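Side-chain contacts in phosphoserine aminotransferase SerC (Cytophaga hutchinsonii ATCC 33406, PDB 3FFR), which probably catalyses the pyridoxal-phosphate-dependent, glutamate-linked transamination that makes phosphoserine on the pathway to serine: residues R20-T25 with L252-G257; E43-A48 with V64-S69; S49-T54 with D258-S263; L172-F177 with Q270-A275. All blocks are in the same frame, centred on the assembly; numbering follows the deposited sequence. Where two conformers were deposited one is given.

From the N terminus, helix 19-28 comes first, and contact 1 ties it to helix 246-262, closing a loop of 226 residues. Helix 39-55 follows and is used twice. Its middle meets strand 62-67 in contact 2, a short loop that lies wholly between the two ends of contact 1; its later turns meet the last turns of helix 246-262 in contact 3, which crosses both earlier contacts along the chain. Contact 4 joins the loop after strand 163-167 to helix 264-284; it crosses contacts 1 and 3 and comes in series after contact 2. Together they bind the N-terminal helices, the edge of the seven-stranded sheet and the two successive helices 246-262 and 264-284.

Contact 1: residues R20-T25 with L252-G257; sequences RQHMIT and LGKVTG
Lys-254 meets His-22 with the root of its side chain rather than its charge, and it is the first residue of 252-257 to touch 20-25. Its CB stands over the centre of the imidazole, 3.4 Å from the His-22 ring centroid and 5° off the ring normal, a CH-pi contact. With CG anti to the carbonyl carbon (chi1 -69°) and a bend at chi2, the lysine then carries CG past the ring, 3.8 Å from His-22 ND1, and leads its ammonium away from 20-25. A long aliphatic stem suits this place, since it covers the flat ring while its charged end departs. Val-255, next in line, adds a lighter touch: its CG2 lies 4.4 Å from His-22 CD2, and the side chain also packs on Tyr-16 and Leu-195. The next residue, Thr-256, turns its OG1 back to Leu-252 O, one turn earlier, at 2.7 Å.

The imidazole is also gripped by its polar end, for NE2 is hydrogen-bonded to Asp-258, just beyond Gly-257. One helix thus holds the ring by face and by nitrogen. The arrangement is plain helix-helix packing of the N-terminal helix 19-28, which also faces the second subunit, on helix 246-262.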
loop_
_atom_site.group_PDB
_atom_site.type_symbol
_atom_site.label_atom_id
_atom_site.label_comp_id
_atom_site.label_asym_id
_atom_site.label_seq_id
_atom_site.Cartn_x
_atom_site.Cartn_y
_atom_site.Cartn_z
ATOM N N ARG A 20 4.075 -17.847 8.979
ATOM C CA ARG A 20 5.453 -18.219 8.571
ATOM C C ARG A 20 5.449 -19.262 7.468
ATOM O O ARG A 20 6.125 -19.105 6.436
ATOM C CB ARG A 20 6.285 -18.698 9.765
ATOM C CG ARG A 20 7.711 -19.020 9.398
ATOM C CD ARG A 20 8.537 -19.516 10.585
ATOM N NE ARG A 20 9.922 -19.602 10.123
ATOM C CZ ARG A 20 10.851 -18.671 10.337
ATOM N NH1 ARG A 20 10.582 -17.617 11.110
ATOM N NH2 ARG A 20 12.065 -18.848 9.821
ATOM N N GLN A 21 4.680 -20.322 7.660
ATOM C CA GLN A 21 4.701 -21.364 6.631
ATOM C C GLN A 21 4.044 -20.873 5.349
ATOM O O GLN A 21 4.535 -21.205 4.258
ATOM C CB GLN A 21 4.169 -22.725 7.105
ATOM C CG GLN A 21 4.288 -23.809 5.995
ATOM C CD GLN A 21 5.687 -23.909 5.329
ATOM O OE1 GLN A 21 6.692 -24.215 5.990
ATOM N NE2 GLN A 21 5.736 -23.688 4.003
ATOM N N HIS A 22 3.015 -20.048 5.460
ATOM C CA HIS A 22 2.372 -19.486 4.257
ATOM C C HIS A 22 3.285 -18.578 3.480
ATOM O O HIS A 22 3.226 -18.531 2.242
ATOM C CB HIS A 22 1.051 -18.765 4.557
ATOM C CG HIS A 22 -0.025 -19.657 5.084
ATOM N ND1 HIS A 22 -0.338 -20.878 4.513
ATOM C CD2 HIS A 22 -0.909 -19.470 6.091
ATOM C CE1 HIS A 22 -1.349 -21.413 5.176
ATOM N NE2 HIS A 22 -1.720 -20.577 6.130
HETATM N N MSE A 23 4.151 -17.855 4.194
HETATM C CA MSE A 23 5.101 -16.958 3.541
HETATM C C MSE A 23 6.157 -17.800 2.802
HETATM O O MSE A 23 6.664 -17.441 1.722
HETATM C CB MSE A 23 5.793 -16.036 4.528
HETATM C CG MSE A 23 6.756 -15.034 3.888
HETATM SE SE MSE A 23 5.806 -13.674 2.928
HETATM C CE MSE A 23 5.531 -12.455 4.441
ATOM N N ILE A 24 6.502 -18.933 3.384
ATOM C CA ILE A 24 7.480 -19.815 2.715
ATOM C C ILE A 24 6.857 -20.322 1.418
ATOM O O ILE A 24 7.504 -20.398 0.353
ATOM C CB ILE A 24 7.959 -20.966 3.585
ATOM C CG1 ILE A 24 8.686 -20.408 4.799
ATOM C CG2 ILE A 24 8.883 -21.863 2.788
ATOM C CD1 ILE A 24 9.792 -19.521 4.466
ATOM N N THR A 25 5.577 -20.642 1.498
ATOM C CA THR A 25 4.851 -21.063 0.298
ATOM C C THR A 25 4.850 -19.948 -0.752
ATOM O O THR A 25 5.047 -20.191 -1.951
ATOM C CB THR A 25 3.417 -21.471 0.611
ATOM O OG1 THR A 25 3.427 -22.554 1.547
ATOM C CG2 THR A 25 2.705 -21.928 -0.634
ATOM N N LEU A 252 -3.605 -13.272 3.127
ATOM C CA LEU A 252 -4.973 -13.089 3.632
ATOM C C LEU A 252 -5.893 -14.268 3.254
ATOM O O LEU A 252 -6.710 -14.747 4.052
ATOM C CB LEU A 252 -5.589 -11.751 3.192
ATOM C CG LEU A 252 -6.941 -11.376 3.816
ATOM C CD1 LEU A 252 -6.897 -11.292 5.365
ATOM C CD2 LEU A 252 -7.459 -10.053 3.198
ATOM N N GLY A 253 -5.767 -14.730 2.030
ATOM C CA GLY A 253 -6.572 -15.863 1.573
ATOM C C GLY A 253 -6.206 -17.122 2.335
ATOM O O GLY A 253 -7.067 -17.911 2.675
ATOM N N LYS A 254 -4.923 -17.284 2.639
ATOM C CA LYS A 254 -4.474 -18.473 3.377
ATOM C C LYS A 254 -4.960 -18.428 4.832
ATOM O O LYS A 254 -5.482 -19.413 5.379
ATOM C CB LYS A 254 -2.949 -18.605 3.350
ATOM C CG LYS A 254 -2.357 -18.939 1.983
ATOM C CD LYS A 254 -2.846 -20.287 1.444
ATOM C CE LYS A 254 -2.182 -20.658 0.139
ATOM N NZ LYS A 254 -2.637 -21.997 -0.355
ATOM N N VAL A 255 -4.774 -17.281 5.478
ATOM C CA VAL A 255 -5.180 -17.121 6.900
ATOM C C VAL A 255 -6.672 -17.200 7.059
ATOM O O VAL A 255 -7.201 -17.831 7.986
ATOM C CB VAL A 255 -4.616 -15.805 7.507
ATOM C CG1 VAL A 255 -5.308 -15.417 8.814
ATOM C CG2 VAL A 255 -3.075 -15.951 7.680
ATOM N N THR A 256 -7.383 -16.576 6.140
ATOM C CA THR A 256 -8.843 -16.667 6.217
ATOM C C THR A 256 -9.270 -18.112 6.005
ATOM O O THR A 256 -10.262 -18.542 6.587
ATOM C CB THR A 256 -9.577 -15.732 5.263
ATOM O OG1 THR A 256 -9.104 -15.903 3.906
ATOM C CG2 THR A 256 -9.362 -14.260 5.694
ATOM N N GLY A 257 -8.517 -18.859 5.202
ATOM C CA GLY A 257 -8.826 -20.298 5.022
ATOM C C GLY A 257 -8.692 -21.028 6.350
ATOM O O GLY A 257 -9.544 -21.856 6.766
#

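Contact 2: residues E43-A48 with V64-S69; sequences EVYKTA and VLFLAS
Phe-66 turns its ring edge onto the face of Tyr-45 in a T-shaped (edge-to-face) pair, the centroids 5.1 Å apart and the planes at 79°. The touching edge is CD2-CE2: Phe-66 CD2 comes to 3.5 Å from Tyr-45 CE2, and CE2 stands over the tyrosine ring, displaced toward its rim. Next to CE2 on the phenylalanine ring, CZ rests 3.9 Å from Ala-48 CB, whose short side chain suits a place where a ring fills the gap between helix and strand.

The tyrosine lies across the gap because its CG is anti to the backbone N (chi1 177°), which carries the hydroxyl to the strand. There OH does not bond the backbone directly but works through two waters. Water 1, 2.8 Å from Tyr-45 OH, donates to Val-64 O; water 2, equally far from that hydroxyl, accepts from Phe-66 N and lies in the plane of the tyrosine ring. A carbonyl and an amide of strand 62-67 are thereby satisfied in a buried place, and a tyrosine suits it by joining an apolar face to a polar tip.

Farther out, Tyr-45 packs on Ala-235 and Asn-238, Phe-66 on Val-201 and Leu-252, and Ala-48 on Ile-249. The arrangement is that of an alpha/beta layer, helix 39-55 covering strand 62-67, at one edge of the seven-stranded sheet of a PLP-dependent aminotransferase.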
loop_
_atom_site.group_PDB
_atom_site.type_symbol
_atom_site.label_atom_id
_atom_site.label_comp_id
_atom_site.label_asym_id
_atom_site.label_seq_id
_atom_site.Cartn_x
_atom_site.Cartn_y
_atom_site.Cartn_z
ATOM N N GLU A 43 -6.637 -15.988 -9.336
ATOM C CA GLU A 43 -7.014 -17.077 -8.422
ATOM C C GLU A 43 -6.715 -16.716 -6.954
ATOM O O GLU A 43 -7.501 -16.996 -6.037
ATOM C CB GLU A 43 -6.262 -18.366 -8.798
ATOM C CG GLU A 43 -6.727 -18.983 -10.092
ATOM C CD GLU A 43 -5.863 -20.187 -10.546
ATOM O OE1 GLU A 43 -5.021 -20.672 -9.745
ATOM O OE2 GLU A 43 -6.026 -20.618 -11.713
ATOM N N VAL A 44 -5.570 -16.073 -6.756
ATOM C CA VAL A 44 -5.131 -15.640 -5.416
ATOM C C VAL A 44 -6.111 -14.594 -4.883
ATOM O O VAL A 44 -6.621 -14.669 -3.751
ATOM C CB VAL A 44 -3.675 -15.088 -5.466
ATOM C CG1 VAL A 44 -3.220 -14.343 -4.178
ATOM C CG2 VAL A 44 -2.678 -16.255 -5.813
ATOM N N TYR A 45 -6.403 -13.653 -5.758
ATOM C CA TYR A 45 -7.341 -12.567 -5.433
ATOM C C TYR A 45 -8.669 -13.186 -5.020
ATOM O O TYR A 45 -9.212 -12.887 -3.953
ATOM C CB TYR A 45 -7.514 -11.622 -6.630
ATOM C CG TYR A 45 -8.510 -10.524 -6.413
ATOM C CD1 TYR A 45 -9.890 -10.800 -6.338
ATOM C CD2 TYR A 45 -8.096 -9.214 -6.280
ATOM C CE1 TYR A 45 -10.811 -9.778 -6.118
ATOM C CE2 TYR A 45 -9.003 -8.174 -6.084
ATOM C CZ TYR A 45 -10.350 -8.456 -5.986
ATOM O OH TYR A 45 -11.218 -7.412 -5.743
ATOM N N LYS A 46 -9.180 -14.087 -5.842
ATOM C CA LYS A 46 -10.525 -14.633 -5.630
ATOM C C LYS A 46 -10.609 -15.427 -4.364
ATOM O O LYS A 46 -11.623 -15.409 -3.666
ATOM C CB LYS A 46 -10.962 -15.487 -6.825
ATOM C CG LYS A 46 -12.415 -15.840 -6.819
ATOM C CD LYS A 46 -12.771 -16.523 -8.126
ATOM C CE LYS A 46 -14.286 -16.694 -8.269
ATOM N NZ LYS A 46 -14.884 -17.556 -7.225
ATOM N N THR A 47 -9.517 -16.083 -4.027
ATOM C CA THR A 47 -9.485 -16.866 -2.777
ATOM C C THR A 47 -9.697 -15.953 -1.570
ATOM O O THR A 47 -10.506 -16.230 -0.686
ATOM C CB THR A 47 -8.150 -17.609 -2.635
ATOM O OG1 THR A 47 -8.042 -18.583 -3.688
ATOM C CG2 THR A 47 -8.028 -18.289 -1.289
ATOM N N ALA A 48 -8.954 -14.849 -1.551
ATOM C CA ALA A 48 -9.056 -13.869 -0.440
ATOM C C ALA A 48 -10.434 -13.242 -0.415
ATOM O O ALA A 48 -11.093 -13.189 0.628
ATOM C CB ALA A 48 -7.971 -12.783 -0.549
ATOM N N VAL A 64 -16.129 -6.669 -1.961
ATOM C CA VAL A 64 -14.900 -6.562 -1.207
ATOM C C VAL A 64 -13.896 -5.865 -2.104
ATOM O O VAL A 64 -13.684 -6.314 -3.230
ATOM C CB VAL A 64 -14.338 -7.969 -0.851
ATOM C CG1 VAL A 64 -12.903 -7.876 -0.293
ATOM C CG2 VAL A 64 -15.217 -8.708 0.131
ATOM N N LEU A 65 -13.282 -4.791 -1.605
ATOM C CA LEU A 65 -12.245 -4.049 -2.325
ATOM C C LEU A 65 -10.959 -3.974 -1.512
ATOM O O LEU A 65 -10.974 -3.815 -0.294
ATOM C CB LEU A 65 -12.676 -2.611 -2.694
ATOM C CG LEU A 65 -13.976 -2.525 -3.509
ATOM C CD1 LEU A 65 -14.293 -1.019 -3.739
ATOM C CD2 LEU A 65 -13.884 -3.306 -4.858
ATOM N N PHE A 66 -9.851 -4.117 -2.225
ATOM C CA PHE A 66 -8.531 -4.024 -1.622
ATOM C C PHE A 66 -7.813 -2.695 -1.901
ATOM O O PHE A 66 -7.716 -2.234 -3.047
ATOM C CB PHE A 66 -7.623 -5.157 -2.073
ATOM C CG PHE A 66 -8.135 -6.529 -1.728
ATOM C CD1 PHE A 66 -8.372 -6.908 -0.409
ATOM C CD2 PHE A 66 -8.403 -7.437 -2.722
ATOM C CE1 PHE A 66 -8.842 -8.180 -0.102
ATOM C CE2 PHE A 66 -8.873 -8.715 -2.416
ATOM C CZ PHE A 66 -9.106 -9.076 -1.117
ATOM N N LEU A 67 -7.343 -2.104 -0.806
ATOM C CA LEU A 67 -6.596 -0.833 -0.799
ATOM C C LEU A 67 -5.304 -0.984 0.015
ATOM O O LEU A 67 -4.947 -2.091 0.446
ATOM C CB LEU A 67 -7.437 0.348 -0.328
ATOM C CG LEU A 67 -8.725 0.595 -1.138
ATOM C CD1 LEU A 67 -9.877 -0.326 -0.749
ATOM C CD2 LEU A 67 -9.169 2.101 -1.041
ATOM N N ALA A 68 -4.610 0.125 0.261
ATOM C CA ALA A 68 -3.260 0.025 0.875
ATOM C C ALA A 68 -3.280 0.021 2.385
ATOM O O ALA A 68 -2.392 -0.514 3.037
ATOM C CB ALA A 68 -2.371 1.196 0.383
ATOM N N SER A 69 -4.283 0.702 2.945
ATOM C CA SER A 69 -4.376 0.896 4.405
ATOM C C SER A 69 -5.779 1.319 4.795
ATOM O O SER A 69 -6.584 1.694 3.934
ATOM C CB SER A 69 -3.395 2.034 4.837
ATOM O OG SER A 69 -3.724 3.270 4.208
HETATM O O HOH W 1 -13.538 -8.512 -4.680
HETATM O O HOH W 2 -10.153 -4.913 -4.943
#

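Contact 3: residues S49-T54 with D258-S263; sequences SDNLKT and DMLQIS
Leu-260 reaches over to helix 39-55 and divides its two methyls between Asn-51 and Thr-54, residues one turn apart. The contact across the segments is purely van der Waals. CD1 lies against the flank of the asparagine, 3.8 Å from Asn-51 CG, and touches CB and OD1 of the same side chain at similar range. CD2 meets the methyl of the threonine, 3.8 Å from Thr-54 CG2, the two side chains crossing at about a right angle. That methyl is available because CG2 is anti to the backbone N, while OG1, beside that N (chi1 -59°), stays close to its own helix. A branched leucine suits the site, one fork serving each neighbour, and it leans on Leu-55 as well.

The polar end of the asparagine has other partners. Asn-51 uses its amide nitrogen ND2 on Gly-253 O, with a weak bond to Thr-256 OG1, so helix 246-262 holds the amide whose carbon and oxygen Leu-260 touches.

Thr-54 sits at the surface, beside a bound polyethylene glycol probably left from crystallisation. Chemically, the leucine supplies contact without direction, and the orientation of the asparagine is probably set by its hydrogen bond to the main-chain carbonyl of Gly-253, two turns before Leu-260.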
loop_
_atom_site.group_PDB
_atom_site.type_symbol
_atom_site.label_atom_id
_atom_site.label_comp_id
_atom_site.label_asym_id
_atom_site.label_seq_id
_atom_site.Cartn_x
_atom_site.Cartn_y
_atom_site.Cartn_z
ATOM N N SER A 49 -10.892 -12.797 -1.583
ATOM C CA SER A 49 -12.239 -12.158 -1.681
ATOM C C SER A 49 -13.370 -13.110 -1.274
ATOM O O SER A 49 -14.210 -12.804 -0.409
ATOM C CB SER A 49 -12.454 -11.596 -3.094
ATOM O OG SER A 49 -13.682 -10.913 -3.216
ATOM N N ASP A 50 -13.374 -14.294 -1.863
ATOM C CA ASP A 50 -14.396 -15.283 -1.522
ATOM C C ASP A 50 -14.347 -15.683 -0.052
ATOM O O ASP A 50 -15.383 -15.865 0.586
ATOM C CB ASP A 50 -14.248 -16.570 -2.366
ATOM C CG ASP A 50 -14.750 -16.415 -3.801
ATOM O OD1 ASP A 50 -15.364 -15.374 -4.108
ATOM O OD2 ASP A 50 -14.533 -17.348 -4.630
ATOM N N ASN A 51 -13.140 -15.917 0.461
ATOM C CA ASN A 51 -13.010 -16.390 1.864
ATOM C C ASN A 51 -13.537 -15.347 2.833
ATOM O O ASN A 51 -14.124 -15.679 3.842
ATOM C CB ASN A 51 -11.577 -16.772 2.250
ATOM C CG ASN A 51 -11.134 -18.110 1.661
ATOM O OD1 ASN A 51 -11.932 -18.824 1.013
ATOM N ND2 ASN A 51 -9.840 -18.456 1.868
ATOM N N LEU A 52 -13.334 -14.069 2.513
ATOM C CA LEU A 52 -13.857 -13.002 3.371
ATOM C C LEU A 52 -15.386 -13.012 3.318
ATOM O O LEU A 52 -16.055 -12.813 4.338
ATOM C CB LEU A 52 -13.315 -11.623 2.994
ATOM C CG LEU A 52 -11.874 -11.345 3.418
ATOM C CD1 LEU A 52 -11.340 -10.080 2.696
ATOM C CD2 LEU A 52 -11.779 -11.176 4.954
ATOM N N LYS A 53 -15.924 -13.219 2.126
ATOM C CA LYS A 53 -17.401 -13.213 1.982
ATOM C C LYS A 53 -17.989 -14.368 2.785
ATOM O O LYS A 53 -19.059 -14.267 3.391
ATOM C CB LYS A 53 -17.820 -13.283 0.521
ATOM C CG LYS A 53 -17.461 -12.030 -0.251
ATOM C CD LYS A 53 -17.650 -12.140 -1.769
ATOM C CE LYS A 53 -17.211 -10.874 -2.454
ATOM N NZ LYS A 53 -17.382 -10.890 -3.944
ATOM N N THR A 54 -17.271 -15.477 2.788
ATOM C CA THR A 54 -17.768 -16.663 3.511
ATOM C C THR A 54 -17.631 -16.447 5.032
ATOM O O THR A 54 -18.584 -16.611 5.830
ATOM C CB THR A 54 -17.004 -17.926 3.076
ATOM O OG1 THR A 54 -17.164 -18.119 1.666
ATOM C CG2 THR A 54 -17.526 -19.154 3.811
ATOM N N ASP A 258 -7.618 -20.702 7.037
ATOM C CA ASP A 258 -7.344 -21.290 8.343
ATOM C C ASP A 258 -8.480 -20.920 9.305
ATOM O O ASP A 258 -8.941 -21.730 10.096
ATOM C CB ASP A 258 -5.989 -20.805 8.912
ATOM C CG ASP A 258 -4.789 -21.291 8.107
ATOM O OD1 ASP A 258 -4.860 -22.429 7.584
ATOM O OD2 ASP A 258 -3.776 -20.550 8.016
HETATM N N MSE A 259 -8.906 -19.665 9.245
HETATM C CA MSE A 259 -9.951 -19.172 10.137
HETATM C C MSE A 259 -11.284 -19.878 9.891
HETATM O O MSE A 259 -12.036 -20.198 10.814
HETATM C CB MSE A 259 -10.122 -17.641 10.051
HETATM C CG MSE A 259 -8.994 -16.910 10.633
HETATM SE SE MSE A 259 -9.283 -14.969 10.444
HETATM C CE MSE A 259 -7.801 -14.344 11.500
ATOM N N LEU A 260 -11.539 -20.139 8.629
ATOM C CA LEU A 260 -12.764 -20.825 8.238
ATOM C C LEU A 260 -12.823 -22.240 8.806
ATOM O O LEU A 260 -13.916 -22.775 9.000
ATOM C CB LEU A 260 -12.941 -20.890 6.731
ATOM C CG LEU A 260 -13.341 -19.585 6.066
ATOM C CD1 LEU A 260 -13.072 -19.633 4.558
ATOM C CD2 LEU A 260 -14.776 -19.258 6.385
ATOM N N GLN A 261 -11.656 -22.834 9.064
ATOM C CA GLN A 261 -11.613 -24.190 9.617
ATOM C C GLN A 261 -12.062 -24.164 11.072
ATOM O O GLN A 261 -12.636 -25.130 11.568
ATOM C CB GLN A 261 -10.229 -24.824 9.472
ATOM C CG GLN A 261 -9.840 -25.080 8.016
ATOM C CD GLN A 261 -10.728 -26.133 7.365
ATOM O OE1 GLN A 261 -10.691 -27.307 7.736
ATOM N NE2 GLN A 261 -11.526 -25.716 6.387
ATOM N N ILE A 262 -11.823 -23.040 11.744
ATOM C CA ILE A 262 -12.250 -22.877 13.137
ATOM C C ILE A 262 -13.710 -22.416 13.180
ATOM O O ILE A 262 -14.503 -22.862 14.020
ATOM C CB ILE A 262 -11.383 -21.858 13.883
ATOM C CG1 ILE A 262 -9.914 -22.268 13.846
ATOM C CG2 ILE A 262 -11.833 -21.651 15.336
ATOM C CD1 ILE A 262 -8.999 -21.172 14.365
ATOM N N SER A 263 -14.011 -21.548 12.225
ATOM C CA SER A 263 -15.306 -20.835 12.035
ATOM C C SER A 263 -15.244 -19.499 12.768
ATOM O O SER A 263 -14.565 -19.358 13.792
ATOM C CB SER A 263 -16.561 -21.626 12.480
ATOM O OG SER A 263 -16.766 -21.627 13.886
#

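Contact 4: residues L172-F177 with Q270-A275; sequences LPYPKF and QTEEKA
Tyr-174 projects from its loop toward helix 264-284, and its ring runs past Thr-271 to end on Glu-272. From CB, CG is set anti to the backbone N (chi1 -178°), which sends the ring out to the helix. CD1 comes first against the threonine, 3.7 Å from Thr-271 CG2, a methyl that approaches the ring obliquely. CE1 lies between the two residues, 4.0 Å from Thr-271 CG2 and 3.5 Å from Glu-272 OE2. At the tip, OH donates to Glu-272 OE2 at 2.7 Å, and OE2 accepts on its anti lone pair, the one turned away from the other oxygen. The oxygen sits near the plane of the ring, while the carboxylate itself is turned 81° from that plane.

Each residue type fits. Threonine presents its methyl to the ring while its OG1 bonds back to Ile-267 O in its own helix; glutamate, extended beyond CG, is long enough to bring a carboxylate from the side of the helix to the phenol. The loop is held at its backbone too, Tyr-174 O accepting from Arg-268.

Donation from a phenol would be expected to stabilise the carboxylate as an anion, and the bond fixes the far end of the ring against the helix.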
loop_
_atom_site.group_PDB
_atom_site.type_symbol
_atom_site.label_atom_id
_atom_site.label_comp_id
_atom_site.label_asym_id
_atom_site.label_seq_id
_atom_site.Cartn_x
_atom_site.Cartn_y
_atom_site.Cartn_z
ATOM N N LEU A 172 -12.663 -6.654 13.716
ATOM C CA LEU A 172 -13.124 -7.691 12.779
ATOM C C LEU A 172 -12.069 -8.804 12.801
ATOM O O LEU A 172 -10.874 -8.517 12.730
ATOM C CB LEU A 172 -13.330 -7.090 11.371
ATOM C CG LEU A 172 -14.184 -7.839 10.353
ATOM C CD1 LEU A 172 -15.632 -7.911 10.817
ATOM C CD2 LEU A 172 -14.103 -7.164 8.971
ATOM N N PRO A 173 -12.497 -10.088 12.823
ATOM C CA PRO A 173 -13.846 -10.619 12.717
ATOM C C PRO A 173 -14.674 -10.883 13.966
ATOM O O PRO A 173 -15.589 -11.706 13.922
ATOM C CB PRO A 173 -13.588 -11.949 12.004
ATOM C CG PRO A 173 -12.264 -12.433 12.587
ATOM C CD PRO A 173 -11.479 -11.162 12.834
ATOM N N TYR A 174 -14.378 -10.192 15.065
ATOM C CA TYR A 174 -15.146 -10.356 16.318
ATOM C C TYR A 174 -16.632 -9.915 16.198
ATOM O O TYR A 174 -17.549 -10.712 16.434
ATOM C CB TYR A 174 -14.455 -9.720 17.510
ATOM C CG TYR A 174 -15.272 -9.984 18.734
ATOM C CD1 TYR A 174 -15.350 -11.270 19.274
ATOM C CD2 TYR A 174 -16.021 -8.965 19.327
ATOM C CE1 TYR A 174 -16.168 -11.525 20.400
ATOM C CE2 TYR A 174 -16.822 -9.206 20.432
ATOM C CZ TYR A 174 -16.902 -10.476 20.972
ATOM O OH TYR A 174 -17.721 -10.674 22.092
ATOM N N PRO A 175 -16.890 -8.633 15.893
ATOM C CA PRO A 175 -18.306 -8.290 15.711
ATOM C C PRO A 175 -18.971 -9.049 14.597
ATOM O O PRO A 175 -18.366 -9.314 13.563
ATOM C CB PRO A 175 -18.259 -6.812 15.343
ATOM C CG PRO A 175 -16.877 -6.611 14.747
ATOM C CD PRO A 175 -16.016 -7.490 15.583
ATOM N N LYS A 176 -20.234 -9.373 14.838
ATOM C CA LYS A 176 -21.052 -10.039 13.846
ATOM C C LYS A 176 -22.124 -9.060 13.394
ATOM O O LYS A 176 -23.178 -8.895 14.019
ATOM C CB LYS A 176 -21.677 -11.329 14.370
ATOM C CG LYS A 176 -22.375 -12.092 13.237
ATOM C CD LYS A 176 -22.931 -13.448 13.633
ATOM C CE LYS A 176 -23.476 -14.163 12.402
ATOM N NZ LYS A 176 -24.555 -13.379 11.753
ATOM N N PHE A 177 -21.835 -8.393 12.298
ATOM C CA PHE A 177 -22.737 -7.358 11.798
ATOM C C PHE A 177 -24.005 -7.877 11.176
ATOM O O PHE A 177 -24.067 -8.984 10.642
ATOM C CB PHE A 177 -22.025 -6.404 10.807
ATOM C CG PHE A 177 -20.910 -5.614 11.450
ATOM C CD1 PHE A 177 -21.208 -4.524 12.288
ATOM C CD2 PHE A 177 -19.597 -5.984 11.290
ATOM C CE1 PHE A 177 -20.222 -3.839 12.938
ATOM C CE2 PHE A 177 -18.586 -5.276 11.930
ATOM C CZ PHE A 177 -18.907 -4.202 12.763
ATOM N N GLN A 270 -13.329 -18.072 21.317
ATOM C CA GLN A 270 -11.911 -18.124 21.727
ATOM C C GLN A 270 -11.497 -16.733 22.224
ATOM O O GLN A 270 -10.792 -16.574 23.220
ATOM C CB GLN A 270 -11.031 -18.656 20.610
ATOM C CG GLN A 270 -11.198 -20.140 20.416
ATOM C CD GLN A 270 -10.520 -20.714 19.199
ATOM O OE1 GLN A 270 -10.077 -19.993 18.305
ATOM N NE2 GLN A 270 -10.486 -22.041 19.126
ATOM N N THR A 271 -11.937 -15.729 21.482
ATOM C CA THR A 271 -11.684 -14.330 21.843
ATOM C C THR A 271 -12.272 -14.038 23.248
ATOM O O THR A 271 -11.629 -13.481 24.135
ATOM C CB THR A 271 -12.287 -13.377 20.763
ATOM O OG1 THR A 271 -11.591 -13.573 19.503
ATOM C CG2 THR A 271 -12.248 -11.904 21.223
ATOM N N GLU A 272 -13.493 -14.473 23.441
ATOM C CA GLU A 272 -14.215 -14.250 24.716
ATOM C C GLU A 272 -13.560 -14.985 25.882
ATOM O O GLU A 272 -13.453 -14.466 26.996
ATOM C CB GLU A 272 -15.676 -14.640 24.567
ATOM C CG GLU A 272 -16.434 -13.620 23.764
ATOM C CD GLU A 272 -17.694 -14.101 23.122
ATOM O OE1 GLU A 272 -18.057 -15.303 23.261
ATOM O OE2 GLU A 272 -18.335 -13.249 22.467
ATOM N N GLU A 273 -13.074 -16.183 25.623
ATOM C CA GLU A 273 -12.433 -16.963 26.686
ATOM C C GLU A 273 -11.131 -16.297 27.178
ATOM O O GLU A 273 -10.830 -16.270 28.378
ATOM C CB GLU A 273 -12.148 -18.367 26.176
ATOM C CG GLU A 273 -11.593 -19.276 27.189
ATOM C CD GLU A 273 -11.393 -20.668 26.643
ATOM O OE1 GLU A 273 -11.359 -20.815 25.381
ATOM O OE2 GLU A 273 -11.227 -21.584 27.487
ATOM N N LYS A 274 -10.359 -15.775 26.229
ATOM C CA LYS A 274 -9.126 -15.044 26.557
ATOM C C LYS A 274 -9.417 -13.737 27.276
ATOM O O LYS A 274 -8.743 -13.376 28.248
ATOM C CB LYS A 274 -8.289 -14.746 25.311
ATOM C CG LYS A 274 -7.591 -15.968 24.759
ATOM C CD LYS A 274 -6.847 -15.661 23.488
ATOM C CE LYS A 274 -7.769 -15.650 22.284
ATOM N NZ LYS A 274 -7.195 -14.850 21.133
ATOM N N ALA A 275 -10.446 -13.041 26.819
ATOM C CA ALA A 275 -10.818 -11.748 27.435
ATOM C C ALA A 275 -11.227 -11.983 28.896
ATOM O O ALA A 275 -10.888 -11.213 29.802
ATOM C CB ALA A 275 -11.970 -11.059 26.638
#